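Long-range contact in putative transcriptional regulator, LysR family (Vibrio parahaemolyticus, PDB 3OXN), which probably acts as a DNA-binding transcription factor of the LysR family, this chain being its substrate-binding domain, which probably senses an effector, without the DNA-binding domain: residues F36-A45 with W210-R221. Residues are numbered along the deposited sequence; the frame is centred on the assembly and turned at random.
Sequences FALPRIYQEA and WLRSVVREECSR
The carboxylate of Glu218 is the polar centre of this contact: its OE2 takes a salt bridge from NE of Arg40 at 3.0 Å, while OE1 makes a longer one, 3.7 Å, to NE of Arg221 one turn on in its own helix. Here the helices 28-44 and 206-227 pack side by side on the five-stranded sheet of one lobe of the periplasmic-binding-protein-like fold; their segments 36-44 and 210-221 run roughly antiparallel at 136°. The Arg40 guanidinium stands nearly perpendicular to the carboxylate plane. Glu218 would be expected to offset the charge of both arginines, though the exact spacing of the two guanidinium groups is doubtful. Phe36, whose CG is anti to its backbone N (chi1 -173°), brings the CZ end of its ring over one face of the Arg221 guanidinium, and the same ring touches Leu222 and Lys225 farther along. Ala37 and Glu218 have the closest CA atoms of the two segments, 5.4 Å apart. Toward the other end, CD1 of Ile41 packs on Val214, and Ile41 also reaches Phe50 of strand 49-54. The indole of Trp210 closes this end: Ala45 CB lies 3.7 Å from its CH2, Ile41 CG2 packs near the same atom, and Phe21 touches it from strand 20-25. Trp210 NE1 donates to Glu44 OE1 at 3.1 Å, a bent bond (137°) arriving on the syn side of the carboxylate and somewhat out of its plane.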
ATOM      1  N   PHE A  36       5.896 -13.326  -1.180  1.00 45.66           N
ATOM      2  CA  PHE A  36       6.566 -14.569  -0.859  1.00 45.83           C
ATOM      3  C   PHE A  36       5.740 -15.778  -1.329  1.00 47.02           C
ATOM      4  O   PHE A  36       6.255 -16.680  -1.999  1.00 50.30           O
ATOM      5  CB  PHE A  36       6.812 -14.630   0.644  1.00 43.23           C
ATOM      6  CG  PHE A  36       7.653 -15.791   1.078  1.00 51.31           C
ATOM      7  CD1 PHE A  36       9.017 -15.637   1.293  1.00 55.75           C
ATOM      8  CD2 PHE A  36       7.083 -17.035   1.279  1.00 51.48           C
ATOM      9  CE1 PHE A  36       9.795 -16.707   1.701  1.00 56.14           C
ATOM     10  CE2 PHE A  36       7.855 -18.109   1.686  1.00 53.10           C
ATOM     11  CZ  PHE A  36       9.212 -17.944   1.896  1.00 55.07           C
ATOM     12  N   ALA A  37       4.456 -15.785  -0.993  1.00 44.09           N
ATOM     13  CA  ALA A  37       3.603 -16.946  -1.243  1.00 42.63           C
ATOM     14  C   ALA A  37       3.061 -17.030  -2.669  1.00 44.71           C
ATOM     15  O   ALA A  37       2.414 -18.009  -3.026  1.00 45.95           O
ATOM     16  CB  ALA A  37       2.448 -16.976  -0.237  1.00 40.42           C
ATOM     17  N   LEU A  38       3.302 -16.008  -3.485  1.00 45.60           N
ATOM     18  CA  LEU A  38       2.690 -15.968  -4.814  1.00 44.00           C
ATOM     19  C   LEU A  38       3.366 -16.857  -5.878  1.00 43.82           C
ATOM     20  O   LEU A  38       2.694 -17.399  -6.741  1.00 43.83           O
ATOM     21  CB  LEU A  38       2.532 -14.523  -5.315  1.00 41.12           C
ATOM     22  CG  LEU A  38       1.240 -13.778  -4.940  1.00 40.39           C
ATOM     23  CD1 LEU A  38       1.384 -12.300  -5.161  1.00 36.11           C
ATOM     24  CD2 LEU A  38       0.047 -14.295  -5.717  1.00 41.44           C
ATOM     25  N   PRO A  39       4.696 -17.002  -5.830  1.00 42.51           N
ATOM     26  CA  PRO A  39       5.307 -17.799  -6.898  1.00 42.97           C
ATOM     27  C   PRO A  39       4.879 -19.264  -6.874  1.00 45.16           C
ATOM     28  O   PRO A  39       4.590 -19.831  -7.928  1.00 44.55           O
ATOM     29  CB  PRO A  39       6.800 -17.656  -6.621  1.00 43.84           C
ATOM     30  CG  PRO A  39       6.916 -16.341  -5.919  1.00 44.24           C
ATOM     31  CD  PRO A  39       5.698 -16.246  -5.060  1.00 42.67           C
ATOM     32  N   ARG A  40       4.828 -19.867  -5.690  1.00 49.14           N
ATOM     33  CA  ARG A  40       4.322 -21.234  -5.575  1.00 48.81           C
ATOM     34  C   ARG A  40       2.844 -21.354  -5.926  1.00 50.07           C
ATOM     35  O   ARG A  40       2.415 -22.408  -6.364  1.00 54.27           O
ATOM     36  CB  ARG A  40       4.590 -21.832  -4.191  1.00 55.73           C
ATOM     37  CG  ARG A  40       5.698 -22.904  -4.190  1.00 67.62           C
ATOM     38  CD  ARG A  40       7.084 -22.344  -3.816  1.00 69.42           C
ATOM     39  NE  ARG A  40       7.510 -22.775  -2.481  1.00 72.92           N
ATOM     40  CZ  ARG A  40       8.107 -23.940  -2.231  1.00 78.00           C
ATOM     41  NH1 ARG A  40       8.353 -24.788  -3.229  1.00 77.83           N
ATOM     42  NH2 ARG A  40       8.463 -24.262  -0.991  1.00 73.52           N
ATOM     43  N   ILE A  41       2.068 -20.282  -5.738  1.00 50.03           N
ATOM     44  CA  ILE A  41       0.641 -20.292  -6.083  1.00 46.95           C
ATOM     45  C   ILE A  41       0.434 -20.471  -7.579  1.00 43.90           C
ATOM     46  O   ILE A  41      -0.281 -21.368  -8.010  1.00 43.92           O
ATOM     47  CB  ILE A  41      -0.093 -18.984  -5.668  1.00 42.96           C
ATOM     48  CG1 ILE A  41      -0.047 -18.775  -4.156  1.00 42.52           C
ATOM     49  CG2 ILE A  41      -1.531 -19.029  -6.113  1.00 35.52           C
ATOM     50  CD1 ILE A  41      -0.699 -19.885  -3.387  1.00 45.00           C
ATOM     51  N   TYR A  42       1.060 -19.592  -8.354  1.00 44.14           N
ATOM     52  CA  TYR A  42       0.886 -19.554  -9.799  1.00 45.99           C
ATOM     53  C   TYR A  42       1.593 -20.706 -10.478  1.00 50.05           C
ATOM     54  O   TYR A  42       1.178 -21.179 -11.541  1.00 50.26           O
ATOM     55  CB  TYR A  42       1.390 -18.230 -10.356  1.00 42.69           C
ATOM     56  CG  TYR A  42       0.337 -17.165 -10.284  1.00 45.37           C
ATOM     57  CD1 TYR A  42      -0.679 -17.120 -11.224  1.00 45.32           C
ATOM     58  CD2 TYR A  42       0.329 -16.230  -9.253  1.00 42.59           C
ATOM     59  CE1 TYR A  42      -1.652 -16.168 -11.160  1.00 45.76           C
ATOM     60  CE2 TYR A  42      -0.641 -15.267  -9.182  1.00 41.26           C
ATOM     61  CZ  TYR A  42      -1.637 -15.237 -10.143  1.00 45.00           C
ATOM     62  OH  TYR A  42      -2.626 -14.273 -10.105  1.00 41.49           O
ATOM     63  N   GLN A  43       2.677 -21.145  -9.860  1.00 49.37           N
ATOM     64  CA  GLN A  43       3.377 -22.316 -10.329  1.00 50.68           C
ATOM     65  C   GLN A  43       2.435 -23.502 -10.170  1.00 52.73           C
ATOM     66  O   GLN A  43       2.321 -24.349 -11.059  1.00 54.82           O
ATOM     67  CB  GLN A  43       4.663 -22.499  -9.523  1.00 53.29           C
ATOM     68  CG  GLN A  43       5.162 -23.929  -9.430  1.00 63.48           C
ATOM     69  CD  GLN A  43       5.574 -24.492 -10.776  1.00 69.08           C
ATOM     70  OE1 GLN A  43       5.442 -23.825 -11.816  1.00 65.48           O
ATOM     71  NE2 GLN A  43       6.076 -25.733 -10.767  1.00 64.70           N
ATOM     72  N   GLU A  44       1.726 -23.523  -9.046  1.00 50.76           N
ATOM     73  CA  GLU A  44       0.873 -24.643  -8.669  1.00 50.86           C
ATOM     74  C   GLU A  44      -0.510 -24.594  -9.344  1.00 55.66           C
ATOM     75  O   GLU A  44      -1.222 -25.601  -9.385  1.00 56.03           O
ATOM     76  CB  GLU A  44       0.736 -24.680  -7.143  1.00 49.80           C
ATOM     77  CG  GLU A  44       0.736 -26.074  -6.524  1.00 53.16           C
ATOM     78  CD  GLU A  44      -0.543 -26.377  -5.762  1.00 51.25           C
ATOM     79  OE1 GLU A  44      -0.724 -25.795  -4.672  1.00 46.12           O
ATOM     80  OE2 GLU A  44      -1.355 -27.202  -6.242  1.00 53.33           O
ATOM     81  N   ALA A  45      -0.881 -23.429  -9.877  1.00 55.92           N
ATOM     82  CA  ALA A  45      -2.202 -23.239 -10.478  1.00 53.37           C
ATOM     83  C   ALA A  45      -2.186 -22.152 -11.553  1.00 56.61           C
ATOM     84  O   ALA A  45      -2.826 -21.112 -11.394  1.00 56.28           O
ATOM     85  CB  ALA A  45      -3.214 -22.894  -9.407  1.00 48.06           C
ATOM     86  N   TRP A 210      -8.264 -24.997  -0.618  1.00 38.45           N
ATOM     87  CA  TRP A 210      -6.964 -25.142  -1.260  1.00 38.67           C
ATOM     88  C   TRP A 210      -6.134 -23.872  -1.110  1.00 38.29           C
ATOM     89  O   TRP A 210      -4.977 -23.926  -0.702  1.00 37.86           O
ATOM     90  CB  TRP A 210      -7.109 -25.525  -2.743  1.00 41.95           C
ATOM     91  CG  TRP A 210      -5.821 -25.377  -3.497  1.00 41.28           C
ATOM     92  CD1 TRP A 210      -4.826 -26.288  -3.584  1.00 40.56           C
ATOM     93  CD2 TRP A 210      -5.378 -24.230  -4.233  1.00 44.34           C
ATOM     94  NE1 TRP A 210      -3.788 -25.794  -4.334  1.00 40.48           N
ATOM     95  CE2 TRP A 210      -4.102 -24.527  -4.750  1.00 40.46           C
ATOM     96  CE3 TRP A 210      -5.940 -22.973  -4.514  1.00 41.70           C
ATOM     97  CZ2 TRP A 210      -3.374 -23.632  -5.529  1.00 45.24           C
ATOM     98  CZ3 TRP A 210      -5.217 -22.078  -5.293  1.00 41.86           C
ATOM     99  CH2 TRP A 210      -3.949 -22.412  -5.792  1.00 43.02           C
ATOM    100  N   LEU A 211      -6.731 -22.731  -1.446  1.00 39.67           N
ATOM    101  CA  LEU A 211      -6.060 -21.435  -1.315  1.00 40.79           C
ATOM    102  C   LEU A 211      -5.481 -21.267   0.081  1.00 35.12           C
ATOM    103  O   LEU A 211      -4.308 -20.934   0.238  1.00 33.93           O
ATOM    104  CB  LEU A 211      -7.028 -20.271  -1.602  1.00 40.69           C
ATOM    105  CG  LEU A 211      -6.480 -18.903  -2.051  1.00 38.08           C
ATOM    106  CD1 LEU A 211      -7.487 -17.806  -1.783  1.00 37.58           C
ATOM    107  CD2 LEU A 211      -5.172 -18.555  -1.385  1.00 38.25           C
ATOM    108  N   ARG A 212      -6.316 -21.490   1.086  1.00 32.86           N
ATOM    109  CA  ARG A 212      -5.896 -21.296   2.459  1.00 34.33           C
ATOM    110  C   ARG A 212      -4.638 -22.098   2.796  1.00 36.25           C
ATOM    111  O   ARG A 212      -3.687 -21.570   3.394  1.00 30.45           O
ATOM    112  CB  ARG A 212      -7.039 -21.625   3.404  1.00 32.39           C
ATOM    113  CG  ARG A 212      -8.206 -20.725   3.199  1.00 31.91           C
ATOM    114  CD  ARG A 212      -9.039 -20.622   4.447  1.00 34.72           C
ATOM    115  NE  ARG A 212      -9.884 -21.789   4.625  1.00 36.85           N
ATOM    116  CZ  ARG A 212     -10.953 -22.043   3.882  1.00 36.93           C
ATOM    117  NH1 ARG A 212     -11.292 -21.211   2.909  1.00 37.65           N
ATOM    118  NH2 ARG A 212     -11.677 -23.126   4.105  1.00 38.63           N
ATOM    119  N   SER A 213      -4.628 -23.361   2.375  1.00 36.72           N
ATOM    120  CA  SER A 213      -3.509 -24.259   2.644  1.00 38.87           C
ATOM    121  C   SER A 213      -2.197 -23.845   1.967  1.00 38.51           C
ATOM    122  O   SER A 213      -1.113 -23.988   2.558  1.00 37.38           O
ATOM    123  CB  SER A 213      -3.869 -25.699   2.266  1.00 43.77           C
ATOM    124  OG  SER A 213      -4.640 -25.711   1.082  1.00 43.29           O
ATOM    125  N   VAL A 214      -2.275 -23.358   0.730  1.00 36.10           N
ATOM    126  CA  VAL A 214      -1.069 -22.867   0.078  1.00 34.99           C
ATOM    127  C   VAL A 214      -0.561 -21.636   0.807  1.00 36.57           C
ATOM    128  O   VAL A 214       0.646 -21.468   0.990  1.00 38.88           O
ATOM    129  CB  VAL A 214      -1.274 -22.593  -1.408  1.00 36.99           C
ATOM    130  CG1 VAL A 214      -0.769 -23.777  -2.223  1.00 43.55           C
ATOM    131  CG2 VAL A 214      -2.729 -22.345  -1.698  1.00 38.93           C
ATOM    132  N   VAL A 215      -1.496 -20.794   1.246  1.00 34.14           N
ATOM    133  CA  VAL A 215      -1.173 -19.669   2.113  1.00 34.27           C
ATOM    134  C   VAL A 215      -0.562 -20.202   3.406  1.00 34.96           C
ATOM    135  O   VAL A 215       0.481 -19.738   3.860  1.00 34.06           O
ATOM    136  CB  VAL A 215      -2.444 -18.812   2.432  1.00 33.63           C
ATOM    137  CG1 VAL A 215      -2.176 -17.820   3.541  1.00 23.69           C
ATOM    138  CG2 VAL A 215      -2.943 -18.097   1.179  1.00 31.93           C
ATOM    139  N   ARG A 216      -1.222 -21.195   3.988  1.00 36.37           N
ATOM    140  CA  ARG A 216      -0.818 -21.771   5.269  1.00 34.65           C
ATOM    141  C   ARG A 216       0.613 -22.287   5.260  1.00 38.14           C
ATOM    142  O   ARG A 216       1.393 -21.971   6.148  1.00 40.75           O
ATOM    143  CB  ARG A 216      -1.762 -22.912   5.637  1.00 34.89           C
ATOM    144  CG  ARG A 216      -2.042 -23.062   7.117  1.00 35.37           C
ATOM    145  CD  ARG A 216      -2.676 -24.422   7.439  1.00 37.00           C
ATOM    146  NE  ARG A 216      -3.589 -24.905   6.398  1.00 35.40           N
ATOM    147  N   GLU A 217       0.965 -23.086   4.259  1.00 39.43           N
ATOM    148  CA  GLU A 217       2.274 -23.727   4.253  1.00 42.93           C
ATOM    149  C   GLU A 217       3.381 -22.813   3.733  1.00 45.98           C
ATOM    150  O   GLU A 217       4.571 -23.078   3.956  1.00 49.60           O
ATOM    151  CB  GLU A 217       2.239 -25.035   3.463  1.00 42.98           C
ATOM    152  CG  GLU A 217       1.813 -24.858   2.034  1.00 45.31           C
ATOM    153  CD  GLU A 217       2.339 -25.963   1.143  1.00 48.75           C
ATOM    154  OE1 GLU A 217       2.683 -27.041   1.691  1.00 49.71           O
ATOM    155  OE2 GLU A 217       2.413 -25.745  -0.093  1.00 45.29           O
ATOM    156  N   GLU A 218       2.986 -21.748   3.036  1.00 44.43           N
ATOM    157  CA  GLU A 218       3.927 -20.719   2.588  1.00 45.26           C
ATOM    158  C   GLU A 218       4.249 -19.755   3.725  1.00 44.07           C
ATOM    159  O   GLU A 218       5.400 -19.369   3.904  1.00 43.57           O
ATOM    160  CB  GLU A 218       3.377 -19.970   1.376  1.00 43.45           C
ATOM    161  CG  GLU A 218       3.464 -20.753   0.074  1.00 47.06           C
ATOM    162  CD  GLU A 218       4.906 -21.099  -0.301  1.00 57.37           C
ATOM    163  OE1 GLU A 218       5.791 -20.223  -0.145  1.00 54.68           O
ATOM    164  OE2 GLU A 218       5.153 -22.255  -0.736  1.00 61.99           O
ATOM    165  N   CYS A 219       3.222 -19.372   4.483  1.00 43.70           N
ATOM    166  CA  CYS A 219       3.401 -18.669   5.751  1.00 43.69           C
ATOM    167  C   CYS A 219       4.263 -19.528   6.650  1.00 47.02           C
ATOM    168  O   CYS A 219       5.264 -19.072   7.202  1.00 47.66           O
ATOM    169  CB  CYS A 219       2.065 -18.468   6.452  1.00 40.86           C
ATOM    170  SG  CYS A 219       1.119 -17.048   5.917  1.00 41.52           S
ATOM    171  N   SER A 220       3.850 -20.781   6.806  1.00 48.01           N
ATOM    172  CA  SER A 220       4.617 -21.742   7.583  1.00 48.06           C
ATOM    173  C   SER A 220       6.037 -21.660   7.056  1.00 51.29           C
ATOM    174  O   SER A 220       6.974 -21.383   7.805  1.00 54.81           O
ATOM    175  CB  SER A 220       4.056 -23.154   7.401  1.00 45.69           C
ATOM    176  OG  SER A 220       3.772 -23.761   8.654  1.00 47.60           O
ATOM    177  N   ARG A 221       6.178 -21.852   5.747  1.00 51.03           N
ATOM    178  CA  ARG A 221       7.477 -21.811   5.085  1.00 51.06           C
ATOM    179  C   ARG A 221       8.226 -20.522   5.415  1.00 49.90           C
ATOM    180  O   ARG A 221       9.448 -20.518   5.557  1.00 51.87           O
ATOM    181  CB  ARG A 221       7.289 -21.936   3.574  1.00 51.41           C
ATOM    182  CG  ARG A 221       8.212 -22.938   2.907  1.00 56.71           C
ATOM    183  CD  ARG A 221       8.142 -22.820   1.382  1.00 62.54           C
ATOM    184  NE  ARG A 221       8.981 -21.757   0.806  1.00 63.02           N
ATOM    185  CZ  ARG A 221      10.062 -21.223   1.384  1.00 65.40           C
ATOM    186  NH1 ARG A 221      10.741 -20.265   0.758  1.00 64.01           N
ATOM    187  NH2 ARG A 221      10.480 -21.636   2.581  1.00 60.93           N
TER